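Local coordinates for putative secreted protein (Streptomyces coelicolor A3, PDB 2QF9) that is of unknown function but is probably secreted and folds into an all-helical bundle consistent with the ferritin-like superfamily, at residues V24-I29 and Q118-H123; R31-D36 and T106-Q111; A112-L117 and D163-R168; G126-A131 and S153-I158. All coordinates share one frame; numbering follows the deposited sequence. Where two conformers were deposited one is given.

Contact 1 of 4, residues V24-I29 and Q118-H123; sequences VEMSYI and QLMTEH. With EDO (1,2-ethanediol), chain C.
M26, a selenomethionine, reaches across from segment 24-29 to segment 118-123, whose helix axes run nearly antiparallel 11.1 Å apart. CB sets out toward the opposite helix and CG carries the chain on; touching begins at SE, 3.5 Å from L119 CB, with L119 CD1 slightly farther away. A bend at the last torsion (chi3 -61°) then turns CE over one face of the H123 imidazole, a CH-pi contact with M26 CE 4.2 Å from the ring centroid and offset toward the rim. CE also meets the selenomethyl end of M120, but how closely is doubtful, since M26 and M120 were each deposited in two conformers. M120 CE lies 3.8 Å from S27 OG, which is hydrogen-bonded to A23 O and Y116 OH. Y28 turns instead to the second subunit: its OH is 2.6 Å from O1 of a 1,2-ethanediol held between subunits, also by Q48 of each, and its ring meets Y44 of that subunit edge-to-face. A leucine at Y28 would probably cost the diol this phenol and open a gap beside that Y44. Helix 98-106 covers M26 and L119, helix 37-63 packs I46 against S27 and M120, and helix 141-167 brings M161 to M120.

Contact 2 of 4, residues R31-D36 and T106-Q111; sequences RDRTDD and TLDGKQ. With EDO (1,2-ethanediol), chain D.
R33 curls round the carbonyl of L107, so that CB, CG and CD follow its oxygen before the guanidinium arrives. Bends at chi2 and chi3 bring the group back over segment 106-111, and R33 NE donates to L107 O at 2.7 Å, almost straight at 170°, with that oxygen in the guanidinium plane. R33 NH2 adds a weak bond to the same oxygen. The same NH2 also forms a salt bridge, with R33 NH2 3.0 Å from D108 OD2, which approaches obliquely to the guanidinium plane; the carboxylate plane is turned 41° against the guanidinium, and D108 has a second conformer in which this pairing may differ. Backbone holds the next step: G109 N donates to R33 O at 2.8 Å. G109 has a positive phi of 49°, a conformation that residues with a CB adopt reluctantly. T34 lays its OG1 3.7 Å from G109 CA while accepting D36 N at 3.0 Å, an ST turn; the same OG1 is hydrogen-bonded to E113 OE2. D36 is the N-cap of helix 37-63, its OD2 taking V39 N, and D36 OD1 accepts from O2 of a 1,2-ethanediol at 2.8 Å. The contact thus joins the loop between helices 8-31 and 37-63 to the turn between helices 98-106 and 109-137, with A112 of helix 109-137 touching R33 and L107.

Contact 3 of 4, residues A112-L117 and D163-R168; sequences AEVYYL and DLLAER
E113 and R168 form a salt bridge from helix 109-137 to the residue just past the end of the antiparallel helix 141-167, in a bundle consistent with a ferritin-like fold. R168 NE donates to E113 OE1 at 2.9 Å, reaching the oxygen end-on with the two flat groups turned 71° apart. Beside this bridge L117 fits against the other helix, its CB 3.6 Å from L165 CD2 and its CD1 3.8 Å from L164 CB. V114 CG2 lies 3.9 Å from R168 CB as the two side chains slide past each other. Farther out, E113 OE2 is bonded to T34 OG1, while R168 NH2 makes salt bridges to D36 and E38, which ties the start of helix 37-63 to this corner. A leucine at R168 would probably leave E113 OE1 without its mate and D36 and E38 without their shared cation. The rotation of the guanidinium is further fixed from the last turn of the preceding helix, where R168 NH1 donates to L164 O at 3.0 Å.

Contact 4 of 4, residues G126-A131 and S153-I158; sequences GGVHMA and SQESEI
An antiparallel helical hairpin, helix 109-137 followed by helix 141-167, is packed here through V128 and Q154. The crossing angle is -159° and the segment axes approach to 9.7 Å, with the C134-C138 disulfide farther along, tying the last turn of helix 109-137 to the loop that follows. V128 points at the partner helix, and CG2, the branch anti to the carbonyl carbon and beside the backbone N, touches Q154 CB at 3.5 Å. The two side chains lie alongside with their ends pointing opposite ways. Q154, extended beyond CG (chi2 177°), lays its amide on the backbone of helix 109-137. There Q154 OE1 sits 3.5 Å from G127 CA, and Q154 NE2 lies about as far from G127 C. With the amide there, a CB on G127 would run into OE1, although Q154 has a second conformer and the tightness belongs to this one. The hydrogen-bond partner of NE2 is M150 O, one turn back in its own helix. Around the contact, H124 of helix 109-137 touches Q154 and I158 and bonds E157 OE1 through NE2, while M130 reaches helix 8-31 at D15, M16 and H19. E155 crosses V128 at about a right angle, putting E155 OE2 3.9 Å from V128 CG1.

How the contacts relate
Helix 109-137 takes part in all four contacts. Contacts 1, 3 and 4 are buried, whereas contact 2 is at the surface, its centre about 20 Å from that of the chain. Contacts 3 and 4 hold the same helix pair at two levels, their centres about 18 Å apart: a charged pair beside leucines in contact 3, a valine on side-chain carbon and an amide laid on glycine backbone in contact 4. Contact 1 swaps in helix 8-31 and is apolar, with selenium and methyl groups against carbon and an imidazole face. Contact 2 relies on backbone carbonyls and charged side chains, and joins contact 3 through polar bonds. S27 to Y116 links contacts 1 and 3, and contacts 1 and 2 both touch the second subunit.

Contact 1 of 4, residues V24-I29 and Q118-H123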
loop_
_atom_site.group_PDB
_atom_site.type_symbol
_atom_site.label_atom_id
_atom_site.label_comp_id
_atom_site.label_asym_id
_atom_site.label_seq_id
_atom_site.Cartn_x
_atom_site.Cartn_y
_atom_site.Cartn_z
ATOM N N VAL A 24 -5.181 5.493 -4.350
ATOM C CA VAL A 24 -5.454 4.268 -3.605
ATOM C C VAL A 24 -6.929 4.228 -3.141
ATOM O O VAL A 24 -7.628 3.231 -3.354
ATOM C CB VAL A 24 -4.455 4.101 -2.413
ATOM C CG1 VAL A 24 -4.827 2.863 -1.578
ATOM C CG2 VAL A 24 -3.005 4.025 -2.960
ATOM N N GLU A 25 -7.394 5.310 -2.519
ATOM C CA GLU A 25 -8.781 5.422 -2.053
ATOM C C GLU A 25 -9.782 5.251 -3.210
ATOM O O GLU A 25 -10.762 4.503 -3.084
ATOM C CB GLU A 25 -8.984 6.765 -1.324
ATOM C CG GLU A 25 -10.419 7.075 -0.908
ATOM C CD GLU A 25 -11.004 6.119 0.152
ATOM O OE1 GLU A 25 -10.327 5.144 0.562
ATOM O OE2 GLU A 25 -12.169 6.357 0.563
HETATM N N MSE A 26 -9.546 5.945 -4.329
HETATM C CA MSE A 26 -10.394 5.771 -5.504
HETATM C C MSE A 26 -10.475 4.315 -5.952
HETATM O O MSE A 26 -11.542 3.831 -6.344
HETATM C CB MSE A 26 -9.873 6.607 -6.657
HETATM C CG MSE A 26 -10.503 7.941 -6.749
HETATM SE SE MSE A 26 -10.295 8.497 -8.589
HETATM C CE MSE A 26 -8.364 8.517 -8.683
ATOM N N SER A 27 -9.340 3.619 -5.904
ATOM C CA SER A 27 -9.253 2.200 -6.275
ATOM C C SER A 27 -10.058 1.290 -5.354
ATOM O O SER A 27 -10.759 0.382 -5.830
ATOM C CB SER A 27 -7.780 1.764 -6.383
ATOM O OG SER A 27 -7.155 2.547 -7.411
ATOM N N TYR A 28 -9.989 1.549 -4.042
ATOM C CA TYR A 28 -10.822 0.829 -3.083
ATOM C C TYR A 28 -12.307 1.045 -3.370
ATOM O O TYR A 28 -13.089 0.100 -3.314
ATOM C CB TYR A 28 -10.513 1.257 -1.640
ATOM C CG TYR A 28 -9.444 0.386 -1.030
ATOM C CD1 TYR A 28 -8.091 0.768 -1.061
ATOM C CD2 TYR A 28 -9.776 -0.862 -0.479
ATOM C CE1 TYR A 28 -7.098 -0.064 -0.514
ATOM C CE2 TYR A 28 -8.770 -1.704 0.081
ATOM C CZ TYR A 28 -7.450 -1.301 0.037
ATOM O OH TYR A 28 -6.472 -2.114 0.574
ATOM N N ILE A 29 -12.678 2.284 -3.687
ATOM C CA ILE A 29 -14.081 2.616 -3.916
ATOM C C ILE A 29 -14.615 1.909 -5.171
ATOM O O ILE A 29 -15.649 1.215 -5.108
ATOM C CB ILE A 29 -14.320 4.155 -4.003
ATOM C CG1 ILE A 29 -13.991 4.847 -2.662
ATOM C CG2 ILE A 29 -15.778 4.438 -4.390
ATOM C CD1 ILE A 29 -13.867 6.374 -2.812
ATOM N N GLN A 118 -12.425 8.179 -15.772
ATOM C CA GLN A 118 -12.333 9.622 -16.052
ATOM C C GLN A 118 -11.557 10.350 -14.953
ATOM O O GLN A 118 -10.638 11.134 -15.248
ATOM C CB GLN A 118 -13.726 10.207 -16.194
ATOM C CG GLN A 118 -14.397 9.796 -17.510
ATOM C CD GLN A 118 -15.880 10.156 -17.534
ATOM O OE1 GLN A 118 -16.515 10.278 -16.496
ATOM N NE2 GLN A 118 -16.432 10.315 -18.735
ATOM N N LEU A 119 -11.920 10.076 -13.698
ATOM C CA LEU A 119 -11.207 10.674 -12.565
ATOM C C LEU A 119 -9.731 10.282 -12.543
ATOM O O LEU A 119 -8.863 11.122 -12.303
ATOM C CB LEU A 119 -11.837 10.283 -11.240
ATOM C CG LEU A 119 -13.220 10.837 -10.899
ATOM C CD1 LEU A 119 -13.704 10.234 -9.577
ATOM C CD2 LEU A 119 -13.240 12.390 -10.842
HETATM N N MSE A 120 -9.435 9.014 -12.807
HETATM C CA MSE A 120 -8.057 8.547 -12.717
HETATM C C MSE A 120 -7.227 9.090 -13.897
HETATM O O MSE A 120 -6.033 9.356 -13.754
HETATM C CB MSE A 120 -8.009 7.019 -12.638
HETATM C CG MSE A 120 -6.632 6.465 -12.324
HETATM SE SE MSE A 120 -5.929 6.997 -10.561
HETATM C CE MSE A 120 -6.869 5.673 -9.477
ATOM N N THR A 121 -7.861 9.264 -15.055
ATOM C CA THR A 121 -7.163 9.867 -16.187
ATOM C C THR A 121 -6.673 11.281 -15.803
ATOM O O THR A 121 -5.480 11.629 -15.971
ATOM C CB THR A 121 -8.036 9.862 -17.483
ATOM O OG1 THR A 121 -8.188 8.511 -17.935
ATOM C CG2 THR A 121 -7.388 10.692 -18.594
ATOM N N GLU A 122 -7.578 12.069 -15.232
ATOM C CA GLU A 122 -7.227 13.410 -14.781
ATOM C C GLU A 122 -6.168 13.365 -13.670
ATOM O O GLU A 122 -5.225 14.169 -13.649
ATOM C CB GLU A 122 -8.483 14.136 -14.321
ATOM C CG GLU A 122 -8.261 15.555 -13.839
ATOM C CD GLU A 122 -7.677 16.496 -14.887
ATOM O OE1 GLU A 122 -7.527 16.126 -16.084
ATOM O OE2 GLU A 122 -7.361 17.630 -14.493
ATOM N N HIS A 123 -6.340 12.413 -12.764
ATOM C CA HIS A 123 -5.431 12.220 -11.642
ATOM C C HIS A 123 -4.013 11.913 -12.147
ATOM O O HIS A 123 -3.050 12.533 -11.698
ATOM C CB HIS A 123 -5.952 11.097 -10.759
ATOM C CG HIS A 123 -5.494 11.181 -9.340
ATOM N ND1 HIS A 123 -4.404 10.489 -8.861
ATOM C CD2 HIS A 123 -5.992 11.867 -8.289
ATOM C CE1 HIS A 123 -4.254 10.741 -7.574
ATOM N NE2 HIS A 123 -5.200 11.580 -7.204
HETATM C C1 EDO C . -2.914 -1.756 0.130
HETATM O O1 EDO C . -4.118 -1.069 0.439
HETATM C C2 EDO C . -2.443 -1.285 -1.240
HETATM O O2 EDO C . -3.008 -2.123 -2.234
#

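Contact 2 of 4, residues R31-D36 and T106-Q111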
loop_
_atom_site.group_PDB
_atom_site.type_symbol
_atom_site.label_atom_id
_atom_site.label_comp_id
_atom_site.label_asym_id
_atom_site.label_seq_id
_atom_site.Cartn_x
_atom_site.Cartn_y
_atom_site.Cartn_z
ATOM N N ARG A 31 -13.608 -0.720 -6.706
ATOM C CA ARG A 31 -13.626 -2.173 -6.630
ATOM C C ARG A 31 -14.873 -2.677 -5.904
ATOM O O ARG A 31 -15.332 -3.802 -6.153
ATOM C CB ARG A 31 -12.329 -2.726 -6.030
ATOM C CG ARG A 31 -11.157 -2.678 -7.024
ATOM C CD ARG A 31 -9.835 -3.079 -6.338
ATOM N NE ARG A 31 -9.951 -4.324 -5.568
ATOM C CZ ARG A 31 -9.818 -5.548 -6.072
ATOM N NH1 ARG A 31 -9.588 -5.724 -7.367
ATOM N NH2 ARG A 31 -9.937 -6.606 -5.281
ATOM N N ASP A 32 -15.456 -1.822 -5.068
ATOM C CA ASP A 32 -16.675 -2.166 -4.348
ATOM C C ASP A 32 -17.960 -1.829 -5.133
ATOM O O ASP A 32 -19.064 -2.195 -4.711
ATOM C CB ASP A 32 -16.698 -1.504 -2.964
ATOM C CG ASP A 32 -15.929 -2.303 -1.907
ATOM O OD1 ASP A 32 -15.311 -3.339 -2.222
ATOM O OD2 ASP A 32 -15.949 -1.874 -0.746
ATOM N N ARG A 33 -17.807 -1.160 -6.274
ATOM C CA ARG A 33 -18.966 -0.642 -7.028
ATOM C C ARG A 33 -19.241 -1.387 -8.337
ATOM O O ARG A 33 -20.276 -1.154 -8.992
ATOM C CB ARG A 33 -18.791 0.853 -7.359
ATOM C CG ARG A 33 -18.623 1.830 -6.188
ATOM C CD ARG A 33 -19.624 1.616 -5.066
ATOM N NE ARG A 33 -21.009 1.814 -5.485
ATOM C CZ ARG A 33 -22.068 1.668 -4.692
ATOM N NH1 ARG A 33 -21.915 1.338 -3.413
ATOM N NH2 ARG A 33 -23.290 1.873 -5.169
ATOM N N THR A 34 -18.308 -2.236 -8.735
ATOM C CA THR A 34 -18.445 -3.003 -9.958
ATOM C C THR A 34 -17.886 -4.417 -9.838
ATOM O O THR A 34 -16.996 -4.667 -9.015
ATOM C CB THR A 34 -17.819 -2.264 -11.172
ATOM O OG1 THR A 34 -18.089 -3.009 -12.367
ATOM C CG2 THR A 34 -16.276 -2.078 -10.983
ATOM N N ASP A 35 -18.410 -5.319 -10.675
ATOM C CA ASP A 35 -17.855 -6.667 -10.805
ATOM C C ASP A 35 -16.886 -6.781 -11.977
ATOM O O ASP A 35 -16.324 -7.846 -12.218
ATOM C CB ASP A 35 -18.973 -7.719 -10.953
ATOM C CG ASP A 35 -19.749 -7.936 -9.669
ATOM O OD1 ASP A 35 -19.154 -7.858 -8.571
ATOM O OD2 ASP A 35 -20.973 -8.194 -9.768
ATOM N N ASP A 36 -16.678 -5.684 -12.705
ATOM C CA ASP A 36 -15.895 -5.739 -13.936
ATOM C C ASP A 36 -14.435 -6.126 -13.694
ATOM O O ASP A 36 -13.722 -5.427 -12.976
ATOM C CB ASP A 36 -15.937 -4.415 -14.674
ATOM C CG ASP A 36 -15.216 -4.483 -15.985
ATOM O OD1 ASP A 36 -15.728 -5.171 -16.907
ATOM O OD2 ASP A 36 -14.121 -3.887 -16.099
ATOM N N THR A 106 -21.374 6.536 -5.179
ATOM C CA THR A 106 -22.829 6.365 -5.423
ATOM C C THR A 106 -23.144 5.600 -6.718
ATOM O O THR A 106 -24.286 5.174 -6.932
ATOM C CB THR A 106 -23.589 7.718 -5.501
ATOM O OG1 THR A 106 -23.227 8.396 -6.710
ATOM C CG2 THR A 106 -23.311 8.612 -4.265
ATOM N N LEU A 107 -22.147 5.460 -7.595
ATOM C CA LEU A 107 -22.339 4.811 -8.898
ATOM C C LEU A 107 -22.157 3.298 -8.845
ATOM O O LEU A 107 -21.546 2.776 -7.906
ATOM C CB LEU A 107 -21.382 5.410 -9.931
ATOM C CG LEU A 107 -21.552 6.920 -10.136
ATOM C CD1 LEU A 107 -20.497 7.447 -11.104
ATOM C CD2 LEU A 107 -22.948 7.240 -10.630
ATOM N N ASP A 108 -22.662 2.620 -9.881
ATOM C CA ASP A 108 -22.650 1.159 -9.981
ATOM C C ASP A 108 -22.186 0.706 -11.357
ATOM O O ASP A 108 -22.390 1.422 -12.349
ATOM C CB ASP A 108 -24.063 0.597 -9.729
ATOM C CG ASP A 108 -24.471 0.697 -8.268
ATOM O OD1 ASP A 108 -25.350 1.517 -7.951
ATOM O OD2 ASP A 108 -23.887 -0.028 -7.432
ATOM N N GLY A 109 -21.587 -0.487 -11.417
ATOM C CA GLY A 109 -21.283 -1.146 -12.685
ATOM C C GLY A 109 -20.596 -0.240 -13.675
ATOM O O GLY A 109 -19.652 0.472 -13.315
ATOM N N LYS A 110 -21.100 -0.218 -14.907
ATOM C CA LYS A 110 -20.399 0.494 -15.968
ATOM C C LYS A 110 -20.264 1.995 -15.677
ATOM O O LYS A 110 -19.246 2.604 -16.011
ATOM C CB LYS A 110 -21.064 0.278 -17.333
ATOM C CG LYS A 110 -20.139 0.712 -18.466
ATOM C CD LYS A 110 -20.550 0.173 -19.823
ATOM C CE LYS A 110 -21.504 1.107 -20.534
ATOM N NZ LYS A 110 -21.914 0.465 -21.848
ATOM N N GLN A 111 -21.289 2.589 -15.073
ATOM C CA GLN A 111 -21.235 4.018 -14.763
ATOM C C GLN A 111 -20.100 4.319 -13.768
ATOM O O GLN A 111 -19.377 5.311 -13.926
ATOM C CB GLN A 111 -22.569 4.525 -14.218
ATOM C CG GLN A 111 -23.683 4.646 -15.240
ATOM C CD GLN A 111 -24.890 5.392 -14.683
ATOM O OE1 GLN A 111 -24.911 5.786 -13.513
ATOM N NE2 GLN A 111 -25.901 5.600 -15.528
HETATM C C1 EDO D . -15.420 -8.613 -17.691
HETATM O O1 EDO D . -15.442 -8.856 -16.261
HETATM C C2 EDO D . -14.063 -8.117 -18.199
HETATM O O2 EDO D . -13.667 -6.938 -17.476
#

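Contact 3 of 4, residues A112-L117 and D163-R168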
loop_
_atom_site.group_PDB
_atom_site.type_symbol
_atom_site.label_atom_id
_atom_site.label_comp_id
_atom_site.label_asym_id
_atom_site.label_seq_id
_atom_site.Cartn_x
_atom_site.Cartn_y
_atom_site.Cartn_z
ATOM N N ALA A 112 -19.946 3.455 -12.761
ATOM C CA ALA A 112 -18.818 3.580 -11.817
ATOM C C ALA A 112 -17.473 3.371 -12.514
ATOM O O ALA A 112 -16.503 4.099 -12.241
ATOM C CB ALA A 112 -18.988 2.608 -10.640
ATOM N N GLU A 113 -17.403 2.381 -13.404
ATOM C CA GLU A 113 -16.171 2.132 -14.167
ATOM C C GLU A 113 -15.766 3.378 -14.962
ATOM O O GLU A 113 -14.617 3.844 -14.892
ATOM C CB GLU A 113 -16.371 0.954 -15.134
ATOM C CG GLU A 113 -16.585 -0.382 -14.437
ATOM C CD GLU A 113 -17.316 -1.377 -15.330
ATOM O OE1 GLU A 113 -16.991 -1.419 -16.526
ATOM O OE2 GLU A 113 -18.201 -2.093 -14.825
ATOM N N VAL A 114 -16.726 3.931 -15.705
ATOM C CA VAL A 114 -16.451 5.103 -16.543
ATOM C C VAL A 114 -15.991 6.273 -15.681
ATOM O O VAL A 114 -15.000 6.946 -15.991
ATOM C CB VAL A 114 -17.711 5.461 -17.368
ATOM C CG1 VAL A 114 -17.616 6.873 -17.971
ATOM C CG2 VAL A 114 -17.908 4.390 -18.476
ATOM N N TYR A 115 -16.705 6.510 -14.597
ATOM C CA TYR A 115 -16.411 7.676 -13.751
ATOM C C TYR A 115 -15.029 7.543 -13.112
ATOM O O TYR A 115 -14.273 8.506 -13.076
ATOM C CB TYR A 115 -17.490 7.873 -12.694
ATOM C CG TYR A 115 -17.476 9.285 -12.126
ATOM C CD1 TYR A 115 -17.781 10.379 -12.948
ATOM C CD2 TYR A 115 -17.171 9.526 -10.795
ATOM C CE1 TYR A 115 -17.771 11.679 -12.443
ATOM C CE2 TYR A 115 -17.153 10.814 -10.282
ATOM C CZ TYR A 115 -17.457 11.890 -11.108
ATOM O OH TYR A 115 -17.443 13.187 -10.629
ATOM N N TYR A 116 -14.696 6.331 -12.669
ATOM C CA TYR A 116 -13.366 6.015 -12.131
ATOM C C TYR A 116 -12.280 6.265 -13.180
ATOM O O TYR A 116 -11.262 6.904 -12.901
ATOM C CB TYR A 116 -13.341 4.548 -11.688
ATOM C CG TYR A 116 -11.977 4.049 -11.308
ATOM C CD1 TYR A 116 -11.398 4.392 -10.070
ATOM C CD2 TYR A 116 -11.233 3.246 -12.198
ATOM C CE1 TYR A 116 -10.134 3.928 -9.716
ATOM C CE2 TYR A 116 -9.966 2.783 -11.859
ATOM C CZ TYR A 116 -9.412 3.129 -10.623
ATOM O OH TYR A 116 -8.178 2.662 -10.277
ATOM N N LEU A 117 -12.492 5.738 -14.381
ATOM C CA LEU A 117 -11.545 5.927 -15.470
ATOM C C LEU A 117 -11.349 7.403 -15.824
ATOM O O LEU A 117 -10.245 7.825 -16.123
ATOM C CB LEU A 117 -11.955 5.108 -16.693
ATOM C CG LEU A 117 -11.856 3.588 -16.493
ATOM C CD1 LEU A 117 -12.674 2.903 -17.573
ATOM C CD2 LEU A 117 -10.395 3.092 -16.481
ATOM N N ASP A 163 -8.609 3.468 -23.986
ATOM C CA ASP A 163 -9.221 2.286 -24.626
ATOM C C ASP A 163 -10.349 1.706 -23.770
ATOM O O ASP A 163 -11.412 1.394 -24.300
ATOM C CB ASP A 163 -8.164 1.207 -24.881
ATOM C CG ASP A 163 -7.282 1.509 -26.085
ATOM O OD1 ASP A 163 -7.619 2.405 -26.884
ATOM O OD2 ASP A 163 -6.249 0.818 -26.228
ATOM N N LEU A 164 -10.130 1.565 -22.454
ATOM C CA LEU A 164 -11.197 1.046 -21.565
ATOM C C LEU A 164 -12.445 1.957 -21.616
ATOM O O LEU A 164 -13.585 1.469 -21.657
ATOM C CB LEU A 164 -10.681 0.873 -20.114
ATOM C CG LEU A 164 -9.607 -0.220 -19.944
ATOM C CD1 LEU A 164 -9.088 -0.211 -18.522
ATOM C CD2 LEU A 164 -10.105 -1.654 -20.304
ATOM N N LEU A 165 -12.226 3.277 -21.647
ATOM C CA LEU A 165 -13.328 4.239 -21.771
ATOM C C LEU A 165 -14.107 4.046 -23.077
ATOM O O LEU A 165 -15.347 3.911 -23.066
ATOM C CB LEU A 165 -12.826 5.687 -21.649
ATOM C CG LEU A 165 -12.572 6.165 -20.208
ATOM C CD1 LEU A 165 -11.608 7.353 -20.238
ATOM C CD2 LEU A 165 -13.883 6.503 -19.436
ATOM N N ALA A 166 -13.386 4.056 -24.202
ATOM C CA ALA A 166 -14.043 3.865 -25.513
ATOM C C ALA A 166 -14.855 2.555 -25.551
ATOM O O ALA A 166 -16.013 2.519 -26.012
ATOM C CB ALA A 166 -13.031 3.898 -26.615
ATOM N N GLU A 167 -14.262 1.488 -25.034
ATOM C CA GLU A 167 -14.932 0.182 -25.013
ATOM C C GLU A 167 -16.201 0.184 -24.156
ATOM O O GLU A 167 -17.108 -0.637 -24.369
ATOM C CB GLU A 167 -13.944 -0.919 -24.598
ATOM C CG GLU A 167 -13.005 -1.262 -25.764
ATOM C CD GLU A 167 -11.815 -2.146 -25.408
ATOM O OE1 GLU A 167 -11.598 -2.498 -24.227
ATOM O OE2 GLU A 167 -11.083 -2.498 -26.360
ATOM N N ARG A 168 -16.273 1.134 -23.216
ATOM C CA ARG A 168 -17.443 1.318 -22.362
ATOM C C ARG A 168 -18.375 2.441 -22.870
ATOM O O ARG A 168 -19.276 2.871 -22.166
ATOM C CB ARG A 168 -17.018 1.526 -20.897
ATOM C CG ARG A 168 -16.625 0.219 -20.208
ATOM C CD ARG A 168 -15.604 0.398 -19.060
ATOM N NE ARG A 168 -15.110 -0.911 -18.630
ATOM C CZ ARG A 168 -14.222 -1.660 -19.289
ATOM N NH1 ARG A 168 -13.691 -1.263 -20.439
ATOM N NH2 ARG A 168 -13.885 -2.855 -18.811
#

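Contact 4 of 4, residues G126-A131 and S153-I158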
loop_
_atom_site.group_PDB
_atom_site.type_symbol
_atom_site.label_atom_id
_atom_site.label_comp_id
_atom_site.label_asym_id
_atom_site.label_seq_id
_atom_site.Cartn_x
_atom_site.Cartn_y
_atom_site.Cartn_z
ATOM N N GLY A 126 -2.293 15.027 -13.741
ATOM C CA GLY A 126 -1.743 15.894 -12.690
ATOM C C GLY A 126 -0.453 15.296 -12.131
ATOM O O GLY A 126 0.534 16.003 -11.912
ATOM N N GLY A 127 -0.486 13.988 -11.899
ATOM C CA GLY A 127 0.660 13.213 -11.393
ATOM C C GLY A 127 1.886 13.312 -12.285
ATOM O O GLY A 127 3.014 13.501 -11.795
ATOM N N VAL A 128 1.667 13.196 -13.591
ATOM C CA VAL A 128 2.747 13.289 -14.581
ATOM C C VAL A 128 3.394 14.688 -14.512
ATOM O O VAL A 128 4.628 14.808 -14.500
ATOM C CB VAL A 128 2.233 12.967 -16.015
ATOM C CG1 VAL A 128 3.212 13.446 -17.086
ATOM C CG2 VAL A 128 1.965 11.467 -16.170
ATOM N N HIS A 129 2.553 15.721 -14.442
ATOM C CA HIS A 129 3.012 17.097 -14.280
ATOM C C HIS A 129 3.931 17.255 -13.053
ATOM O O HIS A 129 5.024 17.815 -13.145
ATOM C CB HIS A 129 1.812 18.027 -14.178
ATOM C CG HIS A 129 2.181 19.458 -13.977
ATOM N ND1 HIS A 129 2.709 20.236 -14.985
ATOM C CD2 HIS A 129 2.114 20.251 -12.884
ATOM C CE1 HIS A 129 2.942 21.452 -14.521
ATOM N NE2 HIS A 129 2.589 21.487 -13.249
HETATM N N MSE A 130 3.484 16.726 -11.919
HETATM C CA MSE A 130 4.259 16.767 -10.685
HETATM C C MSE A 130 5.545 15.942 -10.765
HETATM O O MSE A 130 6.607 16.399 -10.308
HETATM C CB MSE A 130 3.401 16.279 -9.517
HETATM C CG MSE A 130 2.186 17.120 -9.262
HETATM SE SE MSE A 130 0.916 16.176 -8.094
HETATM C CE MSE A 130 1.995 16.010 -6.466
ATOM N N ALA A 131 5.458 14.741 -11.337
ATOM C CA ALA A 131 6.632 13.865 -11.468
ATOM C C ALA A 131 7.699 14.523 -12.364
ATOM O O ALA A 131 8.910 14.482 -12.064
ATOM C CB ALA A 131 6.235 12.535 -12.029
ATOM N N SER A 153 4.854 5.158 -16.401
ATOM C CA SER A 153 3.766 4.282 -15.981
ATOM C C SER A 153 2.406 4.985 -16.064
ATOM O O SER A 153 1.418 4.376 -16.515
ATOM C CB SER A 153 4.009 3.688 -14.576
ATOM O OG SER A 153 4.012 4.708 -13.589
ATOM N N GLN A 154 2.351 6.245 -15.647
ATOM C CA GLN A 154 1.092 6.984 -15.687
ATOM C C GLN A 154 0.671 7.294 -17.120
ATOM O O GLN A 154 -0.512 7.207 -17.450
ATOM C CB GLN A 154 1.186 8.265 -14.880
ATOM C CG GLN A 154 1.343 8.037 -13.393
ATOM C CD GLN A 154 1.492 9.345 -12.655
ATOM O OE1 GLN A 154 0.550 9.821 -12.047
ATOM N NE2 GLN A 154 2.675 9.951 -12.740
ATOM N N GLU A 155 1.639 7.647 -17.970
ATOM C CA GLU A 155 1.333 7.889 -19.396
ATOM C C GLU A 155 0.835 6.609 -20.099
ATOM O O GLU A 155 -0.151 6.657 -20.827
ATOM C CB GLU A 155 2.516 8.533 -20.116
ATOM C CG GLU A 155 2.679 9.994 -19.794
ATOM C CD GLU A 155 3.838 10.654 -20.539
ATOM O OE1 GLU A 155 4.734 9.944 -21.065
ATOM O OE2 GLU A 155 3.847 11.898 -20.564
ATOM N N SER A 156 1.463 5.462 -19.803
ATOM C CA SER A 156 1.014 4.161 -20.307
ATOM C C SER A 156 -0.407 3.854 -19.822
ATOM O O SER A 156 -1.251 3.426 -20.600
ATOM C CB SER A 156 1.974 3.038 -19.890
ATOM O OG SER A 156 1.470 1.754 -20.252
ATOM N N GLU A 157 -0.674 4.113 -18.545
ATOM C CA GLU A 157 -2.011 3.849 -17.989
ATOM C C GLU A 157 -3.082 4.788 -18.561
ATOM O O GLU A 157 -4.228 4.364 -18.757
ATOM C CB GLU A 157 -1.983 3.867 -16.457
ATOM C CG GLU A 157 -1.428 2.542 -15.923
ATOM C CD GLU A 157 -1.249 2.503 -14.415
ATOM O OE1 GLU A 157 -1.580 3.489 -13.726
ATOM O OE2 GLU A 157 -0.748 1.461 -13.927
ATOM N N ILE A 158 -2.716 6.037 -18.858
ATOM C CA ILE A 158 -3.677 6.954 -19.515
ATOM C C ILE A 158 -4.108 6.371 -20.878
ATOM O O ILE A 158 -5.299 6.343 -21.202
ATOM C CB ILE A 158 -3.093 8.376 -19.686
ATOM C CG1 ILE A 158 -2.991 9.075 -18.316
ATOM C CG2 ILE A 158 -3.977 9.238 -20.650
ATOM C CD1 ILE A 158 -2.039 10.313 -18.306
#